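Local coordinates for protein KLLA0E08119p (Kluyveromyces lactis, PDB 3VA7) that forms the urea carboxylase part of a longer urea-degrading enzyme, probably using ATP, hydrogencarbonate and a biotin cofactor to carboxylate urea, at residues A965-I970 and D1136-L1141; G253-S258 and H326-M331; D510-R515 and K798-F803; R867-V872 and V881-G886; A1053-K1056 and D1061-I1064. One frame throughout, in Å; residues are numbered along the deposited sequence.

In the fold
Contact 2 is fully buried and lies in the biotin carboxylase region, while contact 4 and the first segments of contacts 1, 3 and 5 lie in carboxyltransferase sequence; the centres of contacts 1 and 2 stand 77 Å apart. Contacts 1 and 3 each join two helices, one through an aromatic face and the other, more buried, through an isoleucine. Contacts 2 and 4 pair a helix with a strand, but by opposite means: a buried arginine with polar partners in contact 2, a methionine among aliphatic groups in contact 4. Contact 5 is a surface contact without helix or strand, carried by one histidine-carboxylate bond. No two of the five touch.

Contact 1: A965-I970 and D1136-L1141; sequences ADVNDI and DEFARL
The two branches of V967 are set by chi1 at 70°: CG1 lies between the backbone N and the carbonyl carbon, so CG2 stands anti to N and meets the ring of F1138. D966, one residue earlier, has CG anti to N (chi1 -172°), which carries its carboxylate to the rim of the same ring. Both residues sit in the last turn of helix 960-967, which ends in a Schellman motif. D969 has positive phi there, and the backbone bonds I970 N to A965 O (2.9 Å) and D969 N to D966 O (3.1 Å) close the turn. This helix lies in carboxyltransferase (subdomain C and D) sequence and is met by helix 1133-1142 from much later in the chain.

F1138, from that later helix, is the whole of the other side of the contact. V967 CB lies 3.7 Å above its ring plane, displaced toward the rim, and makes a CH-pi contact; V967 CG2 comes 3.4 Å from F1138 CD2. The carboxylate of D966 arrives at the ring edge with its plane 82° from that of the ring. F963 packs edge-to-face with the phenyl group, so a third residue of helix 960-967 touches it. The helix pair is further tied by a salt bridge from D966 OD2 to K1134 NZ. With OD2 engaged there, the other carboxylate oxygen, D966 OD1, rests 3.3 Å from F1138 CZ, near the ring plane.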
# COMPACT_ATOMS: atom_id res chain seq x y z
N ALA A 965 -14.77 17.43 27.93
CA ALA A 965 -15.08 17.47 29.39
C ALA A 965 -15.75 18.76 29.79
O ALA A 965 -16.79 18.75 30.43
CB ALA A 965 -13.86 17.24 30.22
N ASP A 966 -15.18 19.87 29.37
CA ASP A 966 -15.69 21.18 29.77
C ASP A 966 -17.10 21.49 29.21
O ASP A 966 -17.97 21.98 29.93
CB ASP A 966 -14.65 22.25 29.40
CG ASP A 966 -14.96 23.65 29.93
OD1 ASP A 966 -14.36 24.59 29.34
OD2 ASP A 966 -15.73 23.86 30.91
N VAL A 967 -17.34 21.20 27.93
CA VAL A 967 -18.60 21.59 27.31
C VAL A 967 -19.74 20.72 27.85
O VAL A 967 -20.93 21.11 27.90
CB VAL A 967 -18.51 21.72 25.78
CG1 VAL A 967 -18.34 20.34 25.11
CG2 VAL A 967 -19.73 22.45 25.23
N ASN A 968 -19.36 19.55 28.32
CA ASN A 968 -20.33 18.67 28.93
C ASN A 968 -20.43 18.76 30.46
O ASN A 968 -21.23 18.06 31.06
CB ASN A 968 -20.00 17.24 28.53
CG ASN A 968 -20.56 16.89 27.20
OD1 ASN A 968 -21.76 16.66 27.09
ND2 ASN A 968 -19.71 16.84 26.17
N ASP A 969 -19.59 19.59 31.08
CA ASP A 969 -19.51 19.68 32.52
C ASP A 969 -19.17 18.40 33.23
O ASP A 969 -19.85 18.08 34.21
CB ASP A 969 -20.84 20.13 33.08
CG ASP A 969 -20.79 21.55 33.51
OD1 ASP A 969 -20.16 21.84 34.59
OD2 ASP A 969 -21.34 22.36 32.72
N ILE A 970 -18.16 17.68 32.76
CA ILE A 970 -17.72 16.48 33.46
C ILE A 970 -16.22 16.56 33.65
O ILE A 970 -15.64 17.50 33.19
CB ILE A 970 -18.10 15.18 32.70
CG1 ILE A 970 -17.53 15.18 31.27
CG2 ILE A 970 -19.60 14.98 32.72
CD1 ILE A 970 -18.01 14.02 30.43
N ASP A 1136 -23.96 27.09 24.73
CA ASP A 1136 -24.22 28.16 23.76
C ASP A 1136 -23.07 29.15 23.62
O ASP A 1136 -22.79 29.60 22.50
CB ASP A 1136 -25.56 28.88 24.02
CG ASP A 1136 -26.79 27.99 23.74
OD1 ASP A 1136 -27.80 28.17 24.42
OD2 ASP A 1136 -26.75 27.09 22.87
N GLU A 1137 -22.37 29.48 24.72
CA GLU A 1137 -21.20 30.36 24.60
C GLU A 1137 -20.16 29.62 23.75
O GLU A 1137 -19.58 30.18 22.80
CB GLU A 1137 -20.65 30.81 25.97
CG GLU A 1137 -19.62 31.99 25.98
CD GLU A 1137 -20.02 33.23 25.13
OE1 GLU A 1137 -19.17 34.16 24.95
OE2 GLU A 1137 -21.17 33.28 24.63
N PHE A 1138 -19.99 28.34 24.05
CA PHE A 1138 -19.12 27.50 23.24
C PHE A 1138 -19.52 27.53 21.77
O PHE A 1138 -18.66 27.75 20.91
CB PHE A 1138 -19.07 26.06 23.75
CG PHE A 1138 -17.96 25.78 24.72
CD1 PHE A 1138 -16.63 25.80 24.31
CD2 PHE A 1138 -18.25 25.42 26.04
CE1 PHE A 1138 -15.61 25.50 25.20
CE2 PHE A 1138 -17.24 25.13 26.95
CZ PHE A 1138 -15.91 25.16 26.54
N ALA A 1139 -20.81 27.30 21.48
CA ALA A 1139 -21.28 27.32 20.07
C ALA A 1139 -21.01 28.68 19.45
O ALA A 1139 -20.68 28.76 18.27
CB ALA A 1139 -22.79 26.91 19.92
N ARG A 1140 -21.12 29.73 20.24
CA ARG A 1140 -20.82 31.07 19.72
C ARG A 1140 -19.30 31.19 19.41
O ARG A 1140 -18.88 31.46 18.27
CB ARG A 1140 -21.31 32.13 20.71
CG ARG A 1140 -21.17 33.55 20.23
CD ARG A 1140 -21.49 34.51 21.36
NE ARG A 1140 -20.36 34.81 22.25
CZ ARG A 1140 -19.28 35.52 21.91
NH1 ARG A 1140 -19.14 35.99 20.67
NH2 ARG A 1140 -18.32 35.72 22.81
N LEU A 1141 -18.49 30.90 20.42
CA LEU A 1141 -17.04 30.91 20.23
C LEU A 1141 -16.57 30.00 19.06
O LEU A 1141 -15.75 30.45 18.23
CB LEU A 1141 -16.30 30.67 21.57
CG LEU A 1141 -16.46 31.85 22.57
CD1 LEU A 1141 -16.14 31.55 24.08
CD2 LEU A 1141 -15.67 33.05 22.07

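Contact 2: G253-S258 and H326-M331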
# COMPACT_ATOMS: atom_id res chain seq x y z
N GLY A 253 24.34 -38.03 -7.38
CA GLY A 253 24.18 -37.48 -8.71
C GLY A 253 25.05 -36.24 -8.90
O GLY A 253 25.77 -35.81 -7.97
N GLU A 254 25.00 -35.66 -10.10
CA GLU A 254 25.77 -34.45 -10.37
C GLU A 254 24.87 -33.33 -10.83
O GLU A 254 23.79 -33.55 -11.41
CB GLU A 254 26.87 -34.69 -11.43
CG GLU A 254 26.41 -34.53 -12.87
CD GLU A 254 25.49 -35.64 -13.32
OE1 GLU A 254 25.21 -36.59 -12.53
OE2 GLU A 254 25.05 -35.58 -14.49
N ARG A 255 25.33 -32.12 -10.58
CA ARG A 255 24.57 -30.95 -10.91
C ARG A 255 25.54 -30.06 -11.61
O ARG A 255 26.72 -30.03 -11.26
CB ARG A 255 24.04 -30.26 -9.64
CG ARG A 255 23.16 -31.14 -8.80
CD ARG A 255 22.63 -30.46 -7.54
NE ARG A 255 23.64 -30.19 -6.52
CZ ARG A 255 23.69 -30.79 -5.33
NH1 ARG A 255 22.78 -31.71 -4.97
NH2 ARG A 255 24.66 -30.46 -4.48
N ASP A 256 25.03 -29.34 -12.60
CA ASP A 256 25.75 -28.27 -13.24
C ASP A 256 25.30 -26.91 -12.66
O ASP A 256 24.12 -26.61 -12.60
CB ASP A 256 25.45 -28.37 -14.71
CG ASP A 256 26.24 -27.42 -15.51
OD1 ASP A 256 26.14 -26.18 -15.32
OD2 ASP A 256 26.97 -27.95 -16.36
N CYS A 257 26.27 -26.10 -12.26
CA CYS A 257 26.04 -24.86 -11.57
C CYS A 257 26.84 -23.77 -12.23
O CYS A 257 27.27 -22.79 -11.61
CB CYS A 257 26.41 -25.00 -10.10
SG CYS A 257 25.43 -26.28 -9.18
N SER A 258 27.03 -23.94 -13.53
CA SER A 258 27.76 -22.98 -14.36
C SER A 258 27.14 -21.57 -14.41
O SER A 258 27.89 -20.60 -14.51
CB SER A 258 27.94 -23.54 -15.76
OG SER A 258 28.16 -24.95 -15.73
N HIS A 326 20.27 -28.33 -3.64
CA HIS A 326 20.00 -29.75 -3.39
C HIS A 326 18.63 -30.23 -3.90
O HIS A 326 18.47 -31.43 -4.20
CB HIS A 326 20.13 -30.12 -1.88
CG HIS A 326 18.95 -29.71 -1.06
ND1 HIS A 326 18.76 -28.42 -0.61
CD2 HIS A 326 17.87 -30.42 -0.62
CE1 HIS A 326 17.62 -28.35 0.06
NE2 HIS A 326 17.06 -29.55 0.07
N PRO A 327 17.63 -29.34 -3.98
CA PRO A 327 16.33 -29.88 -4.45
C PRO A 327 16.29 -30.45 -5.86
O PRO A 327 15.48 -31.32 -6.11
CB PRO A 327 15.39 -28.69 -4.36
CG PRO A 327 16.01 -27.74 -3.30
CD PRO A 327 17.51 -27.94 -3.50
N ILE A 328 17.17 -30.05 -6.77
CA ILE A 328 17.04 -30.65 -8.11
C ILE A 328 17.38 -32.15 -8.09
O ILE A 328 16.69 -33.00 -8.74
CB ILE A 328 17.79 -29.89 -9.22
CG1 ILE A 328 19.28 -29.81 -8.94
CG2 ILE A 328 17.21 -28.50 -9.37
CD1 ILE A 328 20.04 -29.27 -10.09
N THR A 329 18.42 -32.47 -7.31
CA THR A 329 18.81 -33.85 -7.01
C THR A 329 17.62 -34.64 -6.44
O THR A 329 17.36 -35.81 -6.83
CB THR A 329 20.04 -33.84 -6.04
OG1 THR A 329 21.13 -33.15 -6.67
CG2 THR A 329 20.49 -35.22 -5.71
N GLU A 330 16.90 -34.01 -5.52
CA GLU A 330 15.71 -34.67 -4.90
C GLU A 330 14.59 -34.95 -5.95
O GLU A 330 13.81 -35.89 -5.80
CB GLU A 330 15.16 -33.87 -3.71
CG GLU A 330 16.10 -33.80 -2.52
CD GLU A 330 15.52 -33.10 -1.28
OE1 GLU A 330 14.46 -32.42 -1.41
OE2 GLU A 330 16.11 -33.23 -0.17
N MET A 331 14.54 -34.16 -7.00
CA MET A 331 13.45 -34.31 -7.92
C MET A 331 13.81 -35.54 -8.71
O MET A 331 12.95 -36.43 -8.90
CB MET A 331 13.29 -33.09 -8.87
CG MET A 331 12.74 -31.83 -8.24
SD MET A 331 10.94 -31.86 -8.04
CE MET A 331 10.99 -32.41 -6.32
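R255 reaches from strand 249-261 across to T329 and I328 on helix 326-333, and it supplies most of the strand's share of the contact. The axes of strand 253-258 and helix 326-331 approach to 8.9 Å at 135°, and the side chain of R255 spans the interval. A bend at chi3 (-70°) turns the guanidinium group toward the helix, where R255 NH1 donates to T329 OG1 at 2.8 Å with an N-H...O angle of 153°, the hydroxyl lying slightly out of the guanidinium plane. Behind the charge, the aliphatic stem lies across I328, with R255 CD 3.7 Å from I328 CG1. H326 contributes backbone, its CA 3.8 Å from R255 NH1 and its N over one guanidinium face.

Polar partners on strand 235-244 complete the grip: E238 forms a salt bridge with R255 NE, and Q240 OE1 accepts from NH1. This closely packed part is buried throughout. The margin at G253 is looser, for that partly exposed residue has no side chain to send toward T329 and buries little area there. A leucine in place of R255 would probably leave the E238 carboxylate without its charged mate and T329 OG1 without this donor. Both segments lie in the ATP-binding region of the biotin carboxylase part, and the helix laid on the antiparallel sheet is consistent with its ATP-grasp fold.

Contact 3: D510-R515 and K798-F803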
# COMPACT_ATOMS: atom_id res chain seq x y z
N ASP A 510 -7.28 15.22 -13.38
CA ASP A 510 -7.88 15.89 -14.54
C ASP A 510 -8.08 14.75 -15.49
O ASP A 510 -7.14 14.33 -16.18
CB ASP A 510 -6.95 17.01 -15.11
CG ASP A 510 -7.16 17.30 -16.67
OD1 ASP A 510 -6.35 18.07 -17.28
OD2 ASP A 510 -8.11 16.76 -17.29
N SER A 511 -9.30 14.24 -15.53
CA SER A 511 -9.52 13.02 -16.29
C SER A 511 -9.55 13.20 -17.78
O SER A 511 -9.25 12.22 -18.49
CB SER A 511 -10.72 12.19 -15.81
OG SER A 511 -11.97 12.64 -16.27
N TYR A 512 -9.84 14.41 -18.26
CA TYR A 512 -9.90 14.65 -19.73
C TYR A 512 -8.52 14.56 -20.45
O TYR A 512 -8.34 13.75 -21.40
CB TYR A 512 -10.67 15.95 -20.08
CG TYR A 512 -11.06 16.02 -21.54
CD1 TYR A 512 -11.85 15.02 -22.11
CD2 TYR A 512 -10.58 17.02 -22.36
CE1 TYR A 512 -12.16 15.05 -23.45
CE2 TYR A 512 -10.88 17.04 -23.72
CZ TYR A 512 -11.67 16.06 -24.25
OH TYR A 512 -11.97 16.08 -25.59
N SER A 513 -7.57 15.35 -19.98
CA SER A 513 -6.21 15.27 -20.46
C SER A 513 -5.67 13.86 -20.36
O SER A 513 -4.93 13.39 -21.26
CB SER A 513 -5.29 16.20 -19.67
OG SER A 513 -5.77 17.55 -19.52
N PHE A 514 -6.03 13.16 -19.28
CA PHE A 514 -5.49 11.82 -19.04
C PHE A 514 -5.93 10.95 -20.21
O PHE A 514 -5.14 10.19 -20.78
CB PHE A 514 -5.97 11.24 -17.71
CG PHE A 514 -5.55 9.79 -17.49
CD1 PHE A 514 -4.42 9.48 -16.76
CD2 PHE A 514 -6.32 8.73 -18.02
CE1 PHE A 514 -4.03 8.12 -16.58
CE2 PHE A 514 -5.95 7.36 -17.86
CZ PHE A 514 -4.80 7.06 -17.12
N ARG A 515 -7.21 11.06 -20.57
CA ARG A 515 -7.77 10.18 -21.58
C ARG A 515 -7.36 10.62 -22.97
O ARG A 515 -7.17 9.80 -23.85
CB ARG A 515 -9.28 10.13 -21.48
CG ARG A 515 -9.78 9.69 -20.12
CD ARG A 515 -11.09 9.03 -20.26
NE ARG A 515 -12.20 9.94 -20.30
CZ ARG A 515 -13.36 9.69 -20.94
NH1 ARG A 515 -13.54 8.54 -21.62
NH2 ARG A 515 -14.31 10.60 -20.92
N LYS A 798 -17.71 11.24 -26.36
CA LYS A 798 -17.72 11.18 -27.82
C LYS A 798 -16.41 11.67 -28.38
O LYS A 798 -15.92 11.15 -29.39
CB LYS A 798 -18.88 11.96 -28.47
CG LYS A 798 -20.31 11.48 -28.12
CD LYS A 798 -20.62 10.01 -28.52
CE LYS A 798 -21.27 9.93 -29.94
NZ LYS A 798 -22.32 11.01 -30.18
N SER A 799 -15.84 12.67 -27.73
CA SER A 799 -14.57 13.23 -28.15
C SER A 799 -13.54 12.15 -28.00
O SER A 799 -12.82 11.88 -28.94
CB SER A 799 -14.23 14.44 -27.32
OG SER A 799 -15.17 15.48 -27.60
N ILE A 800 -13.52 11.47 -26.87
CA ILE A 800 -12.54 10.42 -26.72
C ILE A 800 -12.77 9.21 -27.59
O ILE A 800 -11.82 8.61 -28.07
CB ILE A 800 -12.30 10.06 -25.26
CG1 ILE A 800 -11.18 10.94 -24.74
CG2 ILE A 800 -11.83 8.61 -25.10
CD1 ILE A 800 -11.70 12.10 -24.15
N ASP A 801 -14.03 8.85 -27.81
CA ASP A 801 -14.34 7.58 -28.49
C ASP A 801 -14.14 7.61 -29.98
O ASP A 801 -13.69 6.62 -30.57
CB ASP A 801 -15.76 7.10 -28.19
CG ASP A 801 -15.92 6.51 -26.79
OD1 ASP A 801 -17.08 6.44 -26.31
OD2 ASP A 801 -14.91 6.10 -26.17
N ASN A 802 -14.50 8.73 -30.59
CA ASN A 802 -14.43 8.84 -32.05
C ASN A 802 -13.16 9.57 -32.46
O ASN A 802 -12.51 9.18 -33.45
CB ASN A 802 -15.66 9.57 -32.60
CG ASN A 802 -16.97 8.83 -32.30
OD1 ASN A 802 -17.03 7.59 -32.21
ND2 ASN A 802 -18.04 9.61 -32.16
N PHE A 803 -12.83 10.61 -31.68
CA PHE A 803 -11.58 11.37 -31.85
C PHE A 803 -11.64 12.19 -33.13
O PHE A 803 -10.80 12.05 -34.01
CB PHE A 803 -10.37 10.40 -31.84
CG PHE A 803 -9.12 10.96 -31.14
CD1 PHE A 803 -9.21 11.69 -29.96
CD2 PHE A 803 -7.83 10.68 -31.66
CE1 PHE A 803 -8.05 12.16 -29.30
CE2 PHE A 803 -6.65 11.15 -31.01
CZ PHE A 803 -6.75 11.88 -29.85
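Around R515 and I800 the axes of helices 511-515 and 798-802 run nearly parallel, 7° apart with a closest approach of 10.9 Å, and the CA atoms of R515 and I800 are 7.0 Å from each other. I800 carries most of the second helix's share. Its CG1 packs 3.9 Å from R515 CB, and its CG2 lies 3.9 Å from R515 NH1. A bend at chi3 (-84°) folds the arginine back, so that the guanidinium group presents a face to the isoleucine, with I800 CD1 4.3 Å above that plane and over its centre. The cation is thereby laid against a hydrocarbon, while its charge is met by D797, which forms a salt bridge with R515 NH2.

Y512 extends alongside I800 in the opposite direction. Its hydroxyl oxygen reaches S799 CB (3.3 Å between Y512 OH and S799 CB) at the edge of the ring, and the same OH is hydrogen-bonded to L653 O. The start of the first helix is secured by D510 as N-cap: S513 N donates to D510 OD2 at 3.1 Å, with an angle of 157°.

Helix 511-520 lies in carboxyltransferase sequence, and helix 786-802 also carries R790 of the sodium site. At the end of the second segment, just after helix 786-802, F803 packs onto L516, R519 and V520 of helix 511-520, and the loop residue L808 touches both Y512 and S799.

Contact 4: R867-V872 and V881-G886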
# COMPACT_ATOMS: atom_id res chain seq x y z
N ARG A 867 -33.26 -1.04 4.56
CA ARG A 867 -34.45 -1.62 3.91
C ARG A 867 -34.63 -0.94 2.51
O ARG A 867 -34.92 -1.61 1.54
CB ARG A 867 -35.71 -1.47 4.80
CG ARG A 867 -35.99 -2.54 5.87
CD ARG A 867 -34.91 -3.67 5.96
NE ARG A 867 -35.25 -4.90 5.26
CZ ARG A 867 -34.40 -5.85 4.88
NH1 ARG A 867 -33.07 -5.76 5.09
NH2 ARG A 867 -34.88 -6.93 4.24
N LEU A 868 -34.45 0.38 2.43
CA LEU A 868 -34.41 1.07 1.14
C LEU A 868 -33.43 0.38 0.18
O LEU A 868 -33.79 0.09 -0.95
CB LEU A 868 -34.08 2.57 1.29
CG LEU A 868 -34.11 3.33 -0.03
CD1 LEU A 868 -35.49 3.16 -0.65
CD2 LEU A 868 -33.83 4.84 0.09
N ILE A 869 -32.21 0.09 0.64
CA ILE A 869 -31.20 -0.52 -0.18
C ILE A 869 -31.75 -1.84 -0.63
O ILE A 869 -31.56 -2.23 -1.78
CB ILE A 869 -29.84 -0.71 0.60
CG1 ILE A 869 -29.12 0.65 0.82
CG2 ILE A 869 -28.95 -1.73 -0.10
CD1 ILE A 869 -28.02 0.61 1.83
N HIS A 870 -32.43 -2.52 0.28
CA HIS A 870 -32.96 -3.83 -0.01
C HIS A 870 -34.07 -3.74 -1.09
O HIS A 870 -34.16 -4.59 -1.95
CB HIS A 870 -33.44 -4.50 1.27
CG HIS A 870 -34.28 -5.71 1.05
ND1 HIS A 870 -33.74 -6.96 0.78
CD2 HIS A 870 -35.63 -5.88 1.06
CE1 HIS A 870 -34.72 -7.84 0.64
NE2 HIS A 870 -35.88 -7.21 0.82
N GLN A 871 -34.87 -2.69 -1.07
CA GLN A 871 -35.89 -2.50 -2.04
C GLN A 871 -35.36 -2.23 -3.42
O GLN A 871 -36.02 -2.59 -4.42
CB GLN A 871 -36.77 -1.32 -1.64
CG GLN A 871 -37.84 -1.64 -0.64
CD GLN A 871 -38.62 -2.89 -1.01
OE1 GLN A 871 -39.11 -3.58 -0.12
NE2 GLN A 871 -38.71 -3.23 -2.32
N VAL A 872 -34.22 -1.57 -3.52
CA VAL A 872 -33.59 -1.38 -4.81
C VAL A 872 -33.03 -2.72 -5.30
O VAL A 872 -33.06 -3.00 -6.50
CB VAL A 872 -32.53 -0.26 -4.74
CG1 VAL A 872 -31.75 -0.12 -6.04
CG2 VAL A 872 -33.18 1.07 -4.37
N VAL A 881 -25.80 2.85 -9.54
CA VAL A 881 -24.39 2.43 -9.49
C VAL A 881 -23.92 1.94 -8.11
O VAL A 881 -23.26 0.91 -8.00
CB VAL A 881 -23.46 3.50 -10.08
CG1 VAL A 881 -21.97 3.19 -9.79
CG2 VAL A 881 -23.74 3.63 -11.57
N GLU A 882 -24.31 2.65 -7.06
CA GLU A 882 -23.82 2.36 -5.72
C GLU A 882 -24.64 3.17 -4.69
O GLU A 882 -24.95 4.34 -4.89
CB GLU A 882 -22.31 2.65 -5.62
CG GLU A 882 -21.80 2.54 -4.23
CD GLU A 882 -20.28 2.58 -4.08
OE1 GLU A 882 -19.79 1.94 -3.14
OE2 GLU A 882 -19.58 3.28 -4.85
N MET A 883 -25.06 2.50 -3.62
CA MET A 883 -25.78 3.19 -2.56
C MET A 883 -24.90 3.18 -1.34
O MET A 883 -24.47 2.09 -0.89
CB MET A 883 -27.12 2.50 -2.30
CG MET A 883 -27.87 2.31 -3.55
SD MET A 883 -29.27 1.19 -3.52
CE MET A 883 -30.39 2.27 -2.68
N SER A 884 -24.67 4.37 -0.80
CA SER A 884 -23.73 4.57 0.29
C SER A 884 -24.36 4.99 1.61
O SER A 884 -24.82 6.11 1.70
CB SER A 884 -22.73 5.60 -0.17
OG SER A 884 -21.98 5.01 -1.18
N GLN A 885 -24.37 4.10 2.61
CA GLN A 885 -24.96 4.40 3.95
C GLN A 885 -24.25 5.48 4.81
O GLN A 885 -23.03 5.38 5.08
CB GLN A 885 -25.01 3.15 4.82
CG GLN A 885 -26.36 2.76 5.07
CD GLN A 885 -26.60 1.92 6.29
OE1 GLN A 885 -27.15 2.41 7.29
NE2 GLN A 885 -26.32 0.62 6.18
N GLY A 886 -25.05 6.46 5.25
CA GLY A 886 -24.63 7.37 6.29
C GLY A 886 -25.51 7.25 7.54
O GLY A 886 -26.28 6.30 7.67
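M883 brings strand 880-885 against I869 and V872 of helix 859-875, but the strand first passes through a classic beta bulge, where V881 and E882 both face E893 of the adjacent strand 889-894. E882 forms a salt bridge with R500. At M883 the backbones come closest, 7.0 Å between its CA and that of I869, in an antiparallel helix-strand pair (axes of 867-872 and 881-885 at 167°).

The thioether chain is bent at chi3 (76°), which sets CE beside the helix backbone, 3.8 Å from I869 CA. M883 CE also lies 3.5 Å from V872 CG2, while M883 SD rests 3.8 Å from V872 CG1, methionine and valine meeting tip to tip. I869 instead slides past M883, with I869 CG1 4.1 Å from M883 CB. Were M883 replaced by an alanine, the loss of SD and CE would probably open a gap beside V872 and leave I869 CA and CG1 without the methyl that packs on them. S884 then points away and bonds through its backbone to L891. Q885 adds its aliphatic part, with Q885 CG 4.2 Å from I869 CD1.

Between these two segments the contact is apolar, with no hydrogen bond across it, so shape and burial rather than polar pairing join them.

Contact 5: A1053-K1056 and D1061-I1064; sequences AWDK and DHPI
D1055 points at H1062 from its first carbon onward: D1055 CB lies 4.0 Å from H1062 NE2, and CG, placed anti to the backbone N (chi1 171°), closes this to 3.7 Å. The carboxylate then divides its work. Its OD2 accepts a hydrogen bond from H1062 NE2, 2.6 Å long and nearly straight at 166°, through the anti lone pair, the one facing away from OD1. The donor line stays in the imidazole plane, but the carboxylate is turned 87° to the ring, so the two flat groups meet almost perpendicularly. OD2 is also reached by G1060 N. OD1 accepts from I1059 N and from O3 of a glycerol, probably left from the crystallisation liquor.

This is a His-carboxylate hydrogen bond within a single surface loop, the one linking strands 1045-1049 and 1075-1081 of the mixed sheet in the carboxyltransferase part of the enzyme. The aspartate gathers the chain that follows it, since both main-chain donors come from the short link between the segments. Further backbone bonds, A1053 with L1069 and D1055 with P1067, draw the far limb of the loop alongside.

On the other side of CE1, H1062 ND1 accepts from I1064 N at 2.9 Å, again in the ring plane. Bonded at both nitrogens, the imidazole is restrained from turning about chi2, and L1069 touches the same side chain.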
# COMPACT_ATOMS: atom_id res chain seq x y z
N ALA A 1053 -8.70 -0.32 11.53
CA ALA A 1053 -9.68 -1.30 11.18
C ALA A 1053 -9.68 -1.44 9.63
O ALA A 1053 -10.74 -1.68 9.01
CB ALA A 1053 -11.01 -0.87 11.72
N TRP A 1054 -8.51 -1.27 9.01
CA TRP A 1054 -8.33 -1.60 7.60
C TRP A 1054 -7.11 -2.47 7.40
O TRP A 1054 -6.02 -2.08 7.78
CB TRP A 1054 -8.13 -0.33 6.81
CG TRP A 1054 -7.69 -0.51 5.38
CD1 TRP A 1054 -6.39 -0.52 4.89
CD2 TRP A 1054 -8.56 -0.62 4.23
NE1 TRP A 1054 -6.42 -0.64 3.50
CE2 TRP A 1054 -7.73 -0.72 3.08
CE3 TRP A 1054 -9.97 -0.68 4.06
CZ2 TRP A 1054 -8.25 -0.89 1.79
CZ3 TRP A 1054 -10.48 -0.81 2.77
CH2 TRP A 1054 -9.61 -0.91 1.65
N ASP A 1055 -7.28 -3.62 6.80
CA ASP A 1055 -6.23 -4.62 6.69
C ASP A 1055 -5.95 -4.72 5.18
O ASP A 1055 -6.48 -5.60 4.46
CB ASP A 1055 -6.75 -5.92 7.35
CG ASP A 1055 -5.85 -7.14 7.14
OD1 ASP A 1055 -4.76 -7.03 6.50
OD2 ASP A 1055 -6.26 -8.25 7.60
N LYS A 1056 -5.14 -3.80 4.68
CA LYS A 1056 -4.90 -3.68 3.22
C LYS A 1056 -4.71 -5.03 2.49
O LYS A 1056 -5.24 -5.28 1.43
CB LYS A 1056 -3.67 -2.81 2.96
CG LYS A 1056 -3.42 -2.61 1.51
CD LYS A 1056 -2.24 -1.72 1.33
CE LYS A 1056 -0.97 -2.52 1.16
NZ LYS A 1056 0.17 -1.64 1.46
N ASP A 1061 -5.34 -11.39 11.76
CA ASP A 1061 -5.81 -12.62 12.33
C ASP A 1061 -7.23 -12.38 12.78
O ASP A 1061 -7.48 -12.02 13.94
CB ASP A 1061 -4.91 -13.01 13.49
CG ASP A 1061 -5.42 -14.22 14.25
OD1 ASP A 1061 -6.34 -14.91 13.74
OD2 ASP A 1061 -4.89 -14.46 15.37
N HIS A 1062 -8.15 -12.57 11.84
CA HIS A 1062 -9.59 -12.30 12.08
C HIS A 1062 -10.38 -13.07 11.03
O HIS A 1062 -9.83 -13.54 10.06
CB HIS A 1062 -9.92 -10.79 11.97
CG HIS A 1062 -9.38 -10.18 10.71
ND1 HIS A 1062 -10.00 -10.34 9.49
CD2 HIS A 1062 -8.21 -9.52 10.47
CE1 HIS A 1062 -9.24 -9.79 8.55
NE2 HIS A 1062 -8.16 -9.27 9.12
N PRO A 1063 -11.69 -13.17 11.19
CA PRO A 1063 -12.34 -13.89 10.10
C PRO A 1063 -12.97 -12.99 9.03
O PRO A 1063 -14.01 -13.33 8.51
CB PRO A 1063 -13.47 -14.63 10.84
CG PRO A 1063 -13.91 -13.57 11.92
CD PRO A 1063 -12.61 -12.85 12.31
N ILE A 1064 -12.40 -11.82 8.72
CA ILE A 1064 -13.03 -10.93 7.69
C ILE A 1064 -12.33 -11.14 6.37
O ILE A 1064 -11.11 -11.20 6.32
CB ILE A 1064 -13.01 -9.42 8.03
CG1 ILE A 1064 -13.43 -9.18 9.48
CG2 ILE A 1064 -13.89 -8.62 7.10
CD1 ILE A 1064 -14.47 -10.12 10.00